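Long-range contacts in 3-isopropylmalate dehydratase small subunit (Campylobacter jejuni, PDB 3Q3W), which forms the small subunit of isopropylmalate isomerase, the enzyme that interconverts 2-isopropylmalate and 3-isopropylmalate by way of 2-isopropylmaleate: residues S73-S84 with Y98-A109; E133-D143 with F156-F164. All blocks are in the same frame, centred on the assembly; numbering follows the deposited sequence.

Contact 1 of 2, residues S73-S84 with Y98-A109; sequences SSILVSFENFGS and YGIRAIIAPSFA
Leu-76 and Ile-103 lie side by side on one face of two parallel strands, while Ile-75, Val-77, Ala-102 and Ile-104 occupy the other; branched aliphatic residues suit strands that are covered on both sides. Ile-100 crosses Leu-76 at about a right angle, its CD1 lying 3.9 Å from Leu-76 CD2. Farther along, Ile-103 turns CG1 away from its carbonyl carbon and beside its backbone N (chi1 -58°), and its CD1 lies 3.6 Å from Phe-82 CE2, the two side chains again meeting nearly perpendicularly. Phe-108 crosses Phe-82 at a slant, its CD1 3.9 Å from Phe-82 CB. On the other face Ile-75 CG2 meets the end of Ile-104.

Alternating backbone bonds hold these rows in step: Leu-76 N donates to Ala-102 O, Ile-104 N to Leu-76 O at 2.8 Å and 174°, and Ser-78 N to Ile-104 O. Beyond the strands the pairing slips by one residue. There the hydroxyl of Ser-107, tucked between its own N and carbonyl carbon (chi1 58°), accepts from Asn-81 N at 3.0 Å, and Ala-109 N, at the N-cap position of the next helix, donates to Phe-82 O. Gly-83 takes a positive phi in the type II turn 81-84, where a side chain would press on the preceding carbonyl. At the other end, one water joins Ser-73 N to Tyr-98 OH and a second joins Ser-73 O to Tyr-98 O.

The strands belong to a beta-alpha-beta unit whose crossover is helix 90-98, closed by a Schellman motif at Gly-99. Strand 9-17 pairs with the far edge of 73-78, helix 128-140 covers the face that carries Val-77, and Phe-82 meets Phe-112 of helix 110-118 edge to face.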
# COMPACT_ATOMS: atom_id res chain seq x y z
N SER A 73 -1.56 7.18 7.61
CA SER A 73 -0.97 6.87 6.29
C SER A 73 -2.01 6.24 5.39
O SER A 73 -2.76 5.36 5.86
CB SER A 73 0.25 5.95 6.44
OG SER A 73 1.38 6.66 6.91
N SER A 74 -2.10 6.68 4.13
CA SER A 74 -2.97 6.04 3.14
C SER A 74 -2.25 5.68 1.85
O SER A 74 -2.85 5.09 0.91
CB SER A 74 -4.21 6.91 2.86
OG SER A 74 -3.87 8.17 2.29
N ILE A 75 -0.96 5.99 1.81
CA ILE A 75 -0.04 5.58 0.73
C ILE A 75 1.25 4.99 1.29
O ILE A 75 1.82 5.53 2.26
CB ILE A 75 0.36 6.82 -0.13
CG1 ILE A 75 -0.87 7.38 -0.81
CG2 ILE A 75 1.38 6.45 -1.18
CD1 ILE A 75 -0.72 8.83 -1.36
N LEU A 76 1.73 3.92 0.67
CA LEU A 76 2.99 3.28 1.05
C LEU A 76 3.97 3.40 -0.08
O LEU A 76 3.58 3.36 -1.25
CB LEU A 76 2.80 1.81 1.41
CG LEU A 76 1.89 1.45 2.61
CD1 LEU A 76 1.84 -0.08 2.82
CD2 LEU A 76 2.28 2.17 3.89
N VAL A 77 5.25 3.58 0.25
CA VAL A 77 6.30 3.55 -0.73
C VAL A 77 7.29 2.48 -0.29
O VAL A 77 7.90 2.59 0.79
CB VAL A 77 6.98 4.91 -0.82
CG1 VAL A 77 7.98 4.92 -2.00
CG2 VAL A 77 5.94 5.96 -0.99
N SER A 78 7.43 1.44 -1.09
CA SER A 78 8.30 0.31 -0.78
C SER A 78 9.24 -0.05 -1.92
O SER A 78 9.29 0.61 -2.94
CB SER A 78 7.46 -0.89 -0.41
OG SER A 78 8.18 -1.77 0.44
N PHE A 79 10.02 -1.10 -1.71
CA PHE A 79 10.99 -1.49 -2.70
C PHE A 79 10.41 -2.66 -3.47
O PHE A 79 9.19 -2.89 -3.42
CB PHE A 79 12.31 -1.82 -2.03
CG PHE A 79 13.01 -0.64 -1.37
CD1 PHE A 79 12.79 0.66 -1.78
CD2 PHE A 79 13.96 -0.87 -0.37
CE1 PHE A 79 13.48 1.69 -1.20
CE2 PHE A 79 14.66 0.15 0.22
CZ PHE A 79 14.42 1.44 -0.19
N GLU A 80 11.26 -3.37 -4.21
CA GLU A 80 10.79 -4.29 -5.23
C GLU A 80 10.12 -5.53 -4.69
O GLU A 80 10.35 -5.93 -3.57
CB GLU A 80 11.93 -4.73 -6.17
CG GLU A 80 13.24 -5.20 -5.48
CD GLU A 80 14.31 -4.08 -5.39
OE1 GLU A 80 14.01 -2.99 -4.83
OE2 GLU A 80 15.43 -4.29 -5.88
N ASN A 81 9.32 -6.13 -5.57
CA ASN A 81 8.64 -7.39 -5.33
C ASN A 81 7.76 -7.31 -4.10
O ASN A 81 7.71 -8.23 -3.28
CB ASN A 81 9.64 -8.57 -5.28
CG ASN A 81 8.96 -9.93 -5.37
OD1 ASN A 81 7.92 -10.08 -6.02
ND2 ASN A 81 9.53 -10.92 -4.69
N PHE A 82 7.03 -6.22 -4.00
CA PHE A 82 6.11 -6.05 -2.92
C PHE A 82 4.96 -7.04 -3.07
O PHE A 82 4.36 -7.14 -4.13
CB PHE A 82 5.54 -4.65 -2.88
CG PHE A 82 4.70 -4.37 -1.65
CD1 PHE A 82 5.24 -3.76 -0.55
CD2 PHE A 82 3.35 -4.72 -1.62
CE1 PHE A 82 4.46 -3.49 0.57
CE2 PHE A 82 2.58 -4.46 -0.51
CZ PHE A 82 3.12 -3.86 0.59
N GLY A 83 4.64 -7.74 -2.00
CA GLY A 83 3.50 -8.68 -2.07
C GLY A 83 3.89 -10.07 -2.48
O GLY A 83 3.02 -10.88 -2.74
N SER A 84 5.19 -10.33 -2.52
CA SER A 84 5.72 -11.67 -2.78
C SER A 84 4.99 -12.78 -2.02
O SER A 84 4.77 -12.68 -0.81
CB SER A 84 7.22 -11.73 -2.48
OG SER A 84 7.74 -13.03 -2.73
N TYR A 98 -6.71 -1.10 6.81
CA TYR A 98 -5.87 -0.17 7.60
C TYR A 98 -6.08 1.23 7.12
O TYR A 98 -5.91 2.21 7.84
CB TYR A 98 -4.39 -0.52 7.45
CG TYR A 98 -3.47 0.33 8.26
CD1 TYR A 98 -3.31 0.10 9.63
CD2 TYR A 98 -2.76 1.37 7.66
CE1 TYR A 98 -2.43 0.88 10.38
CE2 TYR A 98 -1.88 2.12 8.39
CZ TYR A 98 -1.71 1.91 9.74
OH TYR A 98 -0.81 2.70 10.48
N GLY A 99 -6.44 1.33 5.86
CA GLY A 99 -6.58 2.64 5.22
C GLY A 99 -5.65 2.91 4.06
O GLY A 99 -5.66 4.02 3.51
N ILE A 100 -4.89 1.92 3.62
CA ILE A 100 -4.00 2.13 2.48
C ILE A 100 -4.76 2.10 1.16
O ILE A 100 -5.45 1.12 0.83
CB ILE A 100 -2.86 1.10 2.43
CG1 ILE A 100 -2.07 1.10 3.72
CG2 ILE A 100 -1.95 1.33 1.17
CD1 ILE A 100 -1.56 2.47 4.15
N ARG A 101 -4.65 3.18 0.39
CA ARG A 101 -5.36 3.30 -0.88
C ARG A 101 -4.45 3.02 -2.10
O ARG A 101 -4.92 2.65 -3.19
CB ARG A 101 -5.94 4.70 -0.95
CG ARG A 101 -7.02 4.96 0.07
CD ARG A 101 -8.34 4.32 -0.31
NE ARG A 101 -9.13 5.17 -1.19
CZ ARG A 101 -9.65 4.83 -2.38
NH1 ARG A 101 -10.34 5.74 -3.04
NH2 ARG A 101 -9.50 3.63 -2.92
N ALA A 102 -3.13 3.22 -1.93
CA ALA A 102 -2.16 3.04 -3.03
C ALA A 102 -0.80 2.64 -2.49
O ALA A 102 -0.42 3.05 -1.37
CB ALA A 102 -2.04 4.30 -3.86
N ILE A 103 -0.07 1.84 -3.26
CA ILE A 103 1.31 1.51 -2.97
C ILE A 103 2.17 1.88 -4.18
O ILE A 103 1.82 1.55 -5.30
CB ILE A 103 1.47 0.04 -2.66
CG1 ILE A 103 0.58 -0.36 -1.47
CG2 ILE A 103 2.93 -0.28 -2.41
CD1 ILE A 103 0.30 -1.83 -1.44
N ILE A 104 3.28 2.57 -3.94
CA ILE A 104 4.26 2.91 -4.94
C ILE A 104 5.46 2.01 -4.70
O ILE A 104 5.98 1.95 -3.58
CB ILE A 104 4.64 4.41 -4.81
CG1 ILE A 104 3.41 5.28 -5.08
CG2 ILE A 104 5.78 4.80 -5.77
CD1 ILE A 104 3.55 6.69 -4.70
N ALA A 105 5.88 1.26 -5.71
CA ALA A 105 7.06 0.40 -5.60
C ALA A 105 7.63 0.24 -7.00
O ALA A 105 6.96 0.60 -7.95
CB ALA A 105 6.69 -0.97 -5.04
N PRO A 106 8.84 -0.32 -7.14
CA PRO A 106 9.38 -0.56 -8.48
C PRO A 106 8.71 -1.75 -9.19
O PRO A 106 8.65 -1.79 -10.41
CB PRO A 106 10.87 -0.87 -8.21
CG PRO A 106 11.10 -0.62 -6.74
CD PRO A 106 9.77 -0.76 -6.09
N SER A 107 8.22 -2.72 -8.41
CA SER A 107 7.53 -3.88 -8.91
C SER A 107 6.65 -4.51 -7.81
O SER A 107 6.79 -4.21 -6.63
CB SER A 107 8.52 -4.89 -9.43
OG SER A 107 9.42 -5.26 -8.41
N PHE A 108 5.73 -5.38 -8.24
CA PHE A 108 4.80 -6.08 -7.36
C PHE A 108 4.74 -7.51 -7.82
O PHE A 108 4.77 -7.78 -9.03
CB PHE A 108 3.39 -5.50 -7.49
CG PHE A 108 3.25 -4.13 -6.98
CD1 PHE A 108 2.90 -3.91 -5.65
CD2 PHE A 108 3.47 -3.04 -7.81
CE1 PHE A 108 2.78 -2.65 -5.17
CE2 PHE A 108 3.37 -1.77 -7.32
CZ PHE A 108 3.01 -1.57 -6.00
N ALA A 109 4.64 -8.42 -6.86
CA ALA A 109 4.41 -9.79 -7.16
C ALA A 109 3.11 -9.87 -7.96
O ALA A 109 2.11 -9.27 -7.60
CB ALA A 109 4.32 -10.61 -5.90
O HOH W 1 -0.44 5.30 9.79
O HOH W 2 -4.43 4.83 7.85

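Contact 2 of 2, residues E133-D143 with F156-F164; sequences EIVDELKKSQD and FFKDKIFSF
Phe-157 reaches from the hairpin to helix 128-140, where its ring meets Glu-137, Leu-138 and the carbonyl of Ile-134. The side chain leaves the strand with CG opposite the backbone N (chi1 -172°), which carries CE2 to 3.3 Å from Glu-137 CG; Leu-138 crosses it at about a right angle, CD1 3.7 Å from Phe-157 CZ. Asp-143 O lies at the ring's edge, and CG of Lys-158 rests over one face. Phe-162 is met differently: the CD1 methyl of Ile-134 sits over its face in a CH-pi contact, 4.2 Å from the ring centroid and 10° off the normal, whereas Glu-133 OE1 approaches the edge, the carboxylate almost perpendicular to the ring.

The aromatic residues come from a beta-hairpin, strands 154-157 and 160-163 joined by a type II' turn from Phe-157 to Lys-160, against which the C-terminal half of helix 128-140 packs. Reciprocal backbone bonds between Phe-157 and Lys-160 close the turn.

Long lysines suit the margins, where aliphatic stems can lie against the contact while ammonium groups remain near water. Lys-160, extended beyond CG, meets Glu-133 from the opposite direction in a salt bridge, NZ to OE2 3.1 Å, whose hydrogen bond is weak. Lys-158 instead bends at chi2 and chi4; its NZ donates to Ser-141 OG at 2.9 Å and weakly to Asp-143 O, and also donates to a water.

Behind these groups, Lys-144 NZ bonds to the carbonyls of Leu-138 and Ser-141 at the helix end, and Asp-143 OD1 accepts from Asn-145 N.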
# COMPACT_ATOMS: atom_id res chain seq x y z
N GLU A 133 14.26 8.15 -4.95
CA GLU A 133 14.10 9.59 -4.83
C GLU A 133 12.92 9.96 -3.94
O GLU A 133 13.04 10.83 -3.11
CB GLU A 133 13.94 10.18 -6.23
CG GLU A 133 13.51 11.62 -6.36
CD GLU A 133 13.60 12.13 -7.81
OE1 GLU A 133 13.61 11.32 -8.74
OE2 GLU A 133 13.65 13.36 -8.04
N ILE A 134 11.77 9.34 -4.19
CA ILE A 134 10.56 9.54 -3.34
C ILE A 134 10.82 9.31 -1.86
O ILE A 134 10.55 10.17 -1.07
CB ILE A 134 9.39 8.66 -3.82
CG1 ILE A 134 8.78 9.30 -5.06
CG2 ILE A 134 8.33 8.52 -2.79
CD1 ILE A 134 8.00 8.33 -5.88
N VAL A 135 11.38 8.14 -1.54
CA VAL A 135 11.68 7.74 -0.21
C VAL A 135 12.58 8.76 0.46
O VAL A 135 12.23 9.24 1.54
CB VAL A 135 12.36 6.39 -0.17
CG1 VAL A 135 12.95 6.14 1.26
CG2 VAL A 135 11.36 5.29 -0.55
N ASP A 136 13.66 9.16 -0.23
CA ASP A 136 14.62 10.09 0.37
C ASP A 136 13.93 11.38 0.75
O ASP A 136 14.05 11.89 1.86
CB ASP A 136 15.76 10.43 -0.56
CG ASP A 136 16.71 11.41 0.08
OD1 ASP A 136 16.74 12.59 -0.33
OD2 ASP A 136 17.36 10.99 1.04
N GLU A 137 13.17 11.93 -0.18
CA GLU A 137 12.51 13.18 0.09
C GLU A 137 11.42 13.02 1.19
O GLU A 137 11.24 13.91 2.01
CB GLU A 137 11.91 13.67 -1.21
CG GLU A 137 10.99 14.87 -1.12
CD GLU A 137 11.70 16.15 -0.85
OE1 GLU A 137 12.87 16.28 -1.26
OE2 GLU A 137 11.07 17.04 -0.23
N LEU A 138 10.69 11.91 1.15
CA LEU A 138 9.55 11.71 2.06
C LEU A 138 10.02 11.66 3.50
O LEU A 138 9.39 12.20 4.42
CB LEU A 138 8.81 10.41 1.68
CG LEU A 138 7.45 10.14 2.32
CD1 LEU A 138 6.48 11.33 2.23
CD2 LEU A 138 6.90 8.92 1.61
N LYS A 139 11.14 10.99 3.70
CA LYS A 139 11.71 10.88 5.01
C LYS A 139 12.17 12.20 5.52
O LYS A 139 11.93 12.55 6.69
CB LYS A 139 12.90 9.98 4.95
CG LYS A 139 12.54 8.57 4.70
CD LYS A 139 13.75 7.72 4.95
CE LYS A 139 14.88 7.97 3.99
NZ LYS A 139 15.93 6.99 4.34
N LYS A 140 12.86 12.94 4.64
CA LYS A 140 13.35 14.26 4.98
C LYS A 140 12.24 15.27 5.22
O LYS A 140 12.42 16.19 6.01
CB LYS A 140 14.26 14.81 3.89
CG LYS A 140 15.58 14.11 3.79
CD LYS A 140 16.38 14.73 2.69
CE LYS A 140 17.77 14.11 2.61
NZ LYS A 140 18.49 14.50 1.37
N SER A 141 11.09 15.09 4.57
CA SER A 141 10.09 16.17 4.55
C SER A 141 9.17 16.17 5.79
O SER A 141 8.75 15.10 6.29
CB SER A 141 9.23 16.10 3.27
OG SER A 141 8.37 17.22 3.17
N GLN A 142 8.80 17.36 6.23
CA GLN A 142 7.79 17.49 7.26
C GLN A 142 6.41 17.15 6.70
O GLN A 142 5.59 16.54 7.38
CB GLN A 142 7.73 18.91 7.77
CG GLN A 142 7.00 19.04 9.11
CD GLN A 142 7.78 19.91 10.10
OE1 GLN A 142 8.61 20.71 9.69
NE2 GLN A 142 7.54 19.71 11.40
N ASP A 143 6.17 17.54 5.46
CA ASP A 143 4.88 17.27 4.85
C ASP A 143 4.96 15.95 4.09
O ASP A 143 5.72 15.79 3.12
CB ASP A 143 4.46 18.42 3.97
CG ASP A 143 3.17 18.16 3.26
OD1 ASP A 143 2.71 17.00 3.13
OD2 ASP A 143 2.62 19.14 2.78
N PHE A 156 2.11 13.13 -7.76
CA PHE A 156 2.57 14.49 -7.53
C PHE A 156 3.13 14.52 -6.13
O PHE A 156 2.39 14.28 -5.18
CB PHE A 156 1.41 15.49 -7.65
CG PHE A 156 0.67 15.43 -8.96
CD1 PHE A 156 1.01 16.30 -10.01
CD2 PHE A 156 -0.37 14.52 -9.17
CE1 PHE A 156 0.33 16.27 -11.23
CE2 PHE A 156 -1.06 14.47 -10.40
CZ PHE A 156 -0.70 15.35 -11.45
N PHE A 157 4.44 14.76 -6.01
CA PHE A 157 5.07 14.93 -4.70
C PHE A 157 5.95 16.18 -4.71
O PHE A 157 6.99 16.22 -5.40
CB PHE A 157 5.93 13.72 -4.35
CG PHE A 157 6.47 13.74 -2.93
CD1 PHE A 157 5.74 14.28 -1.87
CD2 PHE A 157 7.71 13.18 -2.66
CE1 PHE A 157 6.23 14.30 -0.61
CE2 PHE A 157 8.21 13.17 -1.39
CZ PHE A 157 7.46 13.74 -0.34
N LYS A 158 5.51 17.19 -3.97
CA LYS A 158 6.18 18.49 -3.96
C LYS A 158 5.94 19.02 -5.36
O LYS A 158 4.79 19.01 -5.81
CB LYS A 158 7.67 18.36 -3.60
CG LYS A 158 7.94 17.72 -2.25
CD LYS A 158 7.22 18.51 -1.19
CE LYS A 158 7.76 18.26 0.20
NZ LYS A 158 6.57 18.12 1.05
N ASP A 159 7.01 19.44 -6.05
CA ASP A 159 6.93 19.89 -7.43
C ASP A 159 7.31 18.84 -8.50
O ASP A 159 7.32 19.15 -9.70
CB ASP A 159 7.83 21.12 -7.61
CG ASP A 159 7.18 22.40 -7.09
OD1 ASP A 159 7.48 23.49 -7.66
OD2 ASP A 159 6.39 22.33 -6.12
N LYS A 160 7.60 17.61 -8.06
CA LYS A 160 7.98 16.51 -8.96
C LYS A 160 6.81 15.64 -9.39
O LYS A 160 5.92 15.37 -8.61
CB LYS A 160 8.99 15.60 -8.30
CG LYS A 160 10.18 16.31 -7.77
CD LYS A 160 11.11 15.33 -7.09
CE LYS A 160 12.41 16.02 -6.73
NZ LYS A 160 13.05 15.27 -5.62
N ILE A 161 6.83 15.19 -10.65
CA ILE A 161 5.72 14.44 -11.25
C ILE A 161 6.27 13.16 -11.82
O ILE A 161 7.26 13.18 -12.53
CB ILE A 161 5.02 15.23 -12.37
CG1 ILE A 161 4.57 16.61 -11.89
CG2 ILE A 161 3.82 14.47 -12.86
CD1 ILE A 161 3.95 17.49 -13.00
N PHE A 162 5.62 12.05 -11.52
CA PHE A 162 6.00 10.77 -12.04
C PHE A 162 4.81 10.25 -12.79
O PHE A 162 3.66 10.52 -12.39
CB PHE A 162 6.37 9.86 -10.89
CG PHE A 162 7.38 10.46 -9.96
CD1 PHE A 162 8.73 10.14 -10.08
CD2 PHE A 162 7.00 11.37 -8.97
CE1 PHE A 162 9.68 10.69 -9.22
CE2 PHE A 162 7.93 11.94 -8.11
CZ PHE A 162 9.27 11.60 -8.23
N SER A 163 5.05 9.52 -13.88
CA SER A 163 3.96 8.87 -14.63
C SER A 163 4.00 7.37 -14.41
O SER A 163 5.06 6.81 -14.16
CB SER A 163 4.09 9.17 -16.13
OG SER A 163 5.28 8.62 -16.69
N PHE A 164 2.84 6.71 -14.52
CA PHE A 164 2.75 5.25 -14.41
C PHE A 164 1.72 4.61 -15.37
O PHE A 164 0.82 5.25 -15.89
CB PHE A 164 2.44 4.84 -12.95
CG PHE A 164 1.06 5.25 -12.45
CD1 PHE A 164 0.01 4.35 -12.46
CD2 PHE A 164 0.83 6.52 -11.94
CE1 PHE A 164 -1.25 4.72 -12.03
CE2 PHE A 164 -0.43 6.90 -11.49
CZ PHE A 164 -1.46 5.99 -11.52
O HOH W 3 5.15 20.95 1.44

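Overall arrangement
From the N terminus, strand 9-17 comes first in the chain and lies between strand 73-78 and the antiparallel strands. Contact 1 then closes a mostly helical loop, 85-97, bringing strand 102-105 beside 73-78. The chain continues through helix 110-118 and strand 122-125 into helix 128-140, and contact 2 closes a second loop that includes strand 145-149. The two closures follow in series, neither nesting nor crossing, with centres about 15 Å apart. Both involve one mixed sheet: contact 1 lies within its parallel part, and contact 2 sets helix 128-140 on its antiparallel end. Helix 128-140 bridges them: Ile-134, Val-135 and Leu-138 meet Val-77, and Ile-134 also meets Ile-104.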